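Local atomic coordinates of chlamydomonas reinhardtii THB1 (PDB entry 6CII), a protein that binds heme as a group I truncated hemoglobin, here holding cyanide in the heme pocket, and probably also binds oxygen. Residues T58-G63 against M115-S120. Residues are numbered along the deposited sequence; the frame is centred on the assembly and turned at random.
Sequences TYVFGG and MAIVAS
Ile117 reaches from helix 108-126 to Val60, in the last turn of helix 46-60, and to Phe61, which follows it, joining two helices of the 2-on-2 truncated globin fold. The two CA atoms of Val60 and Ile117 stand 7.1 Å apart, and the contact is apolar. From CB of Ile117 the side chain forks. One branch, CG2, anti to the backbone N, lies against Val60, 3.7 Å from both CB and CG2 of that valine, the two residues lying side by side and heading opposite ways. The other branch, CG1, anti to the carbonyl carbon (chi1 -68°), carries Ile117 CD1 to 3.6 Å from Val60 O. The same Ile117 CD1 approaches the Phe61 ring obliquely, 4.0 Å from Phe61 CD1. An alanine here would remove both branches and is likely to open a gap beside Val60 and the Phe61 ring. Leu10 of helix 10-13 touches both Phe61 and Ile117, tying a third helix to this junction. The heme lies about 7 Å from the Val60 side chain. A Schellman motif spanning Phe61 closes helix 46-60: Gly62, at positive phi, is its C-prime residue, Gly62 N bonds Tyr59 O, and Gly63 N bonds Thr58 O at 2.7 Å.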
ATOM      1  N   THR A  58      -2.603   3.684  -6.813  1.00 11.82           N
ATOM      2  CA  THR A  58      -3.234   4.581  -7.779  1.00 10.85           C
ATOM      3  C   THR A  58      -4.575   4.017  -8.241  1.00 12.20           C
ATOM      4  O   THR A  58      -5.583   4.739  -8.298  1.00 12.18           O
ATOM      5  CB  THR A  58      -2.283   4.764  -8.958  1.00  7.53           C
ATOM      6  OG1 THR A  58      -1.081   5.416  -8.520  1.00 12.13           O
ATOM      7  CG2 THR A  58      -2.936   5.603 -10.037  1.00 10.96           C
ATOM      8  N   TYR A  59      -4.597   2.721  -8.549  1.00 11.58           N
ATOM      9  CA  TYR A  59      -5.828   2.047  -8.964  1.00 14.76           C
ATOM     10  C   TYR A  59      -6.893   2.079  -7.867  1.00 15.74           C
ATOM     11  O   TYR A  59      -8.031   2.499  -8.115  1.00 14.75           O
ATOM     12  CB  TYR A  59      -5.514   0.607  -9.376  1.00 13.68           C
ATOM     13  CG  TYR A  59      -6.754  -0.231  -9.567  1.00 16.26           C
ATOM     14  CD1 TYR A  59      -7.634   0.044 -10.598  1.00 23.28           C
ATOM     15  CD2 TYR A  59      -7.063  -1.251  -8.684  1.00 18.42           C
ATOM     16  CE1 TYR A  59      -8.775  -0.703 -10.782  1.00 28.06           C
ATOM     17  CE2 TYR A  59      -8.220  -2.017  -8.860  1.00 24.95           C
ATOM     18  CZ  TYR A  59      -9.063  -1.730  -9.908  1.00 30.93           C
ATOM     19  OH  TYR A  59     -10.212  -2.468 -10.087  1.00 45.75           O
ATOM     20  N   VAL A  60      -6.564   1.624  -6.650  1.00 13.75           N
ATOM     21  CA  VAL A  60      -7.639   1.514  -5.657  1.00 12.24           C
ATOM     22  C   VAL A  60      -8.070   2.872  -5.128  1.00 10.14           C
ATOM     23  O   VAL A  60      -9.182   2.989  -4.595  1.00 13.42           O
ATOM     24  CB  VAL A  60      -7.284   0.597  -4.475  1.00 14.74           C
ATOM     25  CG1 VAL A  60      -7.059  -0.837  -4.995  1.00 16.86           C
ATOM     26  CG2 VAL A  60      -6.078   1.131  -3.679  1.00 11.22           C
ATOM     27  N   PHE A  61      -7.234   3.906  -5.243  1.00 12.46           N
ATOM     28  CA  PHE A  61      -7.669   5.255  -4.897  1.00 11.29           C
ATOM     29  C   PHE A  61      -8.406   5.933  -6.051  1.00 13.09           C
ATOM     30  O   PHE A  61      -8.740   7.109  -5.938  1.00 11.97           O
ATOM     31  CB  PHE A  61      -6.478   6.122  -4.440  1.00 10.49           C
ATOM     32  CG  PHE A  61      -5.775   5.604  -3.170  1.00 10.88           C
ATOM     33  CD1 PHE A  61      -6.401   4.714  -2.309  1.00 10.20           C
ATOM     34  CD2 PHE A  61      -4.496   6.038  -2.844  1.00 10.79           C
ATOM     35  CE1 PHE A  61      -5.751   4.253  -1.178  1.00 12.12           C
ATOM     36  CE2 PHE A  61      -3.849   5.576  -1.689  1.00 11.02           C
ATOM     37  CZ  PHE A  61      -4.491   4.671  -0.875  1.00 10.26           C
ATOM     38  N   GLY A  62      -8.671   5.214  -7.144  1.00 13.26           N
ATOM     39  CA  GLY A  62      -9.475   5.743  -8.238  1.00 14.64           C
ATOM     40  C   GLY A  62      -8.730   6.537  -9.290  1.00 16.05           C
ATOM     41  O   GLY A  62      -9.368   7.274 -10.050  1.00 19.77           O
ATOM     42  N   GLY A  63      -7.416   6.426  -9.352  1.00 13.91           N
ATOM     43  CA  GLY A  63      -6.593   7.202 -10.264  1.00 14.80           C
ATOM     44  C   GLY A  63      -6.248   6.532 -11.565  1.00 18.27           C
ATOM     45  O   GLY A  63      -5.586   7.149 -12.409  1.00 23.59           O
ATOM     46  N   MET A 115      -7.334   4.748   4.132  1.00 10.13           N
ATOM     47  CA  MET A 115      -7.017   3.622   4.993  1.00  8.45           C
ATOM     48  C   MET A 115      -8.158   2.620   5.025  1.00 13.74           C
ATOM     49  O   MET A 115      -7.920   1.424   5.215  1.00 13.49           O
ATOM     50  CB  MET A 115      -6.666   4.119   6.396  1.00 10.74           C
ATOM     51  CG  MET A 115      -5.359   4.895   6.465  1.00 12.60           C
ATOM     52  SD  MET A 115      -3.915   4.135   5.667  1.00 16.37           S
ATOM     53  CE  MET A 115      -3.941   2.510   6.456  1.00 15.66           C
ATOM     54  N   ALA A 116      -9.399   3.069   4.812  1.00 11.34           N
ATOM     55  CA  ALA A 116     -10.487   2.099   4.695  1.00 12.46           C
ATOM     56  C   ALA A 116     -10.361   1.278   3.424  1.00 14.26           C
ATOM     57  O   ALA A 116     -10.691   0.085   3.408  1.00 12.75           O
ATOM     58  CB  ALA A 116     -11.825   2.821   4.733  1.00 13.17           C
ATOM     59  N   ILE A 117      -9.913   1.911   2.343  1.00 10.80           N
ATOM     60  CA  ILE A 117      -9.653   1.183   1.106  1.00  9.80           C
ATOM     61  C   ILE A 117      -8.534   0.164   1.311  1.00 10.27           C
ATOM     62  O   ILE A 117      -8.644  -0.993   0.880  1.00 13.75           O
ATOM     63  CB  ILE A 117      -9.330   2.166  -0.033  1.00 11.41           C
ATOM     64  CG1 ILE A 117     -10.555   2.984  -0.404  1.00 11.83           C
ATOM     65  CG2 ILE A 117      -8.801   1.402  -1.246  1.00 13.91           C
ATOM     66  CD1 ILE A 117     -10.246   4.148  -1.304  1.00 14.85           C
ATOM     67  N   VAL A 118      -7.454   0.560   1.988  1.00 12.51           N
ATOM     68  CA  VAL A 118      -6.430  -0.426   2.324  1.00 13.58           C
ATOM     69  C   VAL A 118      -7.014  -1.545   3.182  1.00 17.55           C
ATOM     70  O   VAL A 118      -6.684  -2.723   3.004  1.00 15.99           O
ATOM     71  CB  VAL A 118      -5.237   0.256   3.008  1.00 17.91           C
ATOM     72  CG1 VAL A 118      -4.234  -0.804   3.505  1.00 20.65           C
ATOM     73  CG2 VAL A 118      -4.600   1.209   2.045  1.00 16.30           C
ATOM     74  N   ALA A 119      -7.894  -1.205   4.128  1.00 13.33           N
ATOM     75  CA  ALA A 119      -8.495  -2.270   4.927  1.00 13.40           C
ATOM     76  C   ALA A 119      -9.263  -3.248   4.049  1.00 13.00           C
ATOM     77  O   ALA A 119      -9.302  -4.454   4.341  1.00 15.81           O
ATOM     78  CB  ALA A 119      -9.411  -1.680   5.998  1.00 12.06           C
ATOM     79  N   SER A 120      -9.885  -2.752   2.982  1.00 13.73           N
ATOM     80  CA  SER A 120     -10.658  -3.631   2.115  1.00 11.70           C
ATOM     81  C   SER A 120      -9.776  -4.624   1.379  1.00 19.22           C
ATOM     82  O   SER A 120     -10.289  -5.643   0.899  1.00 21.65           O
ATOM     83  CB  SER A 120     -11.476  -2.807   1.122  1.00 16.13           C
ATOM     84  OG  SER A 120     -10.722  -2.493  -0.037  1.00 26.13           O
TER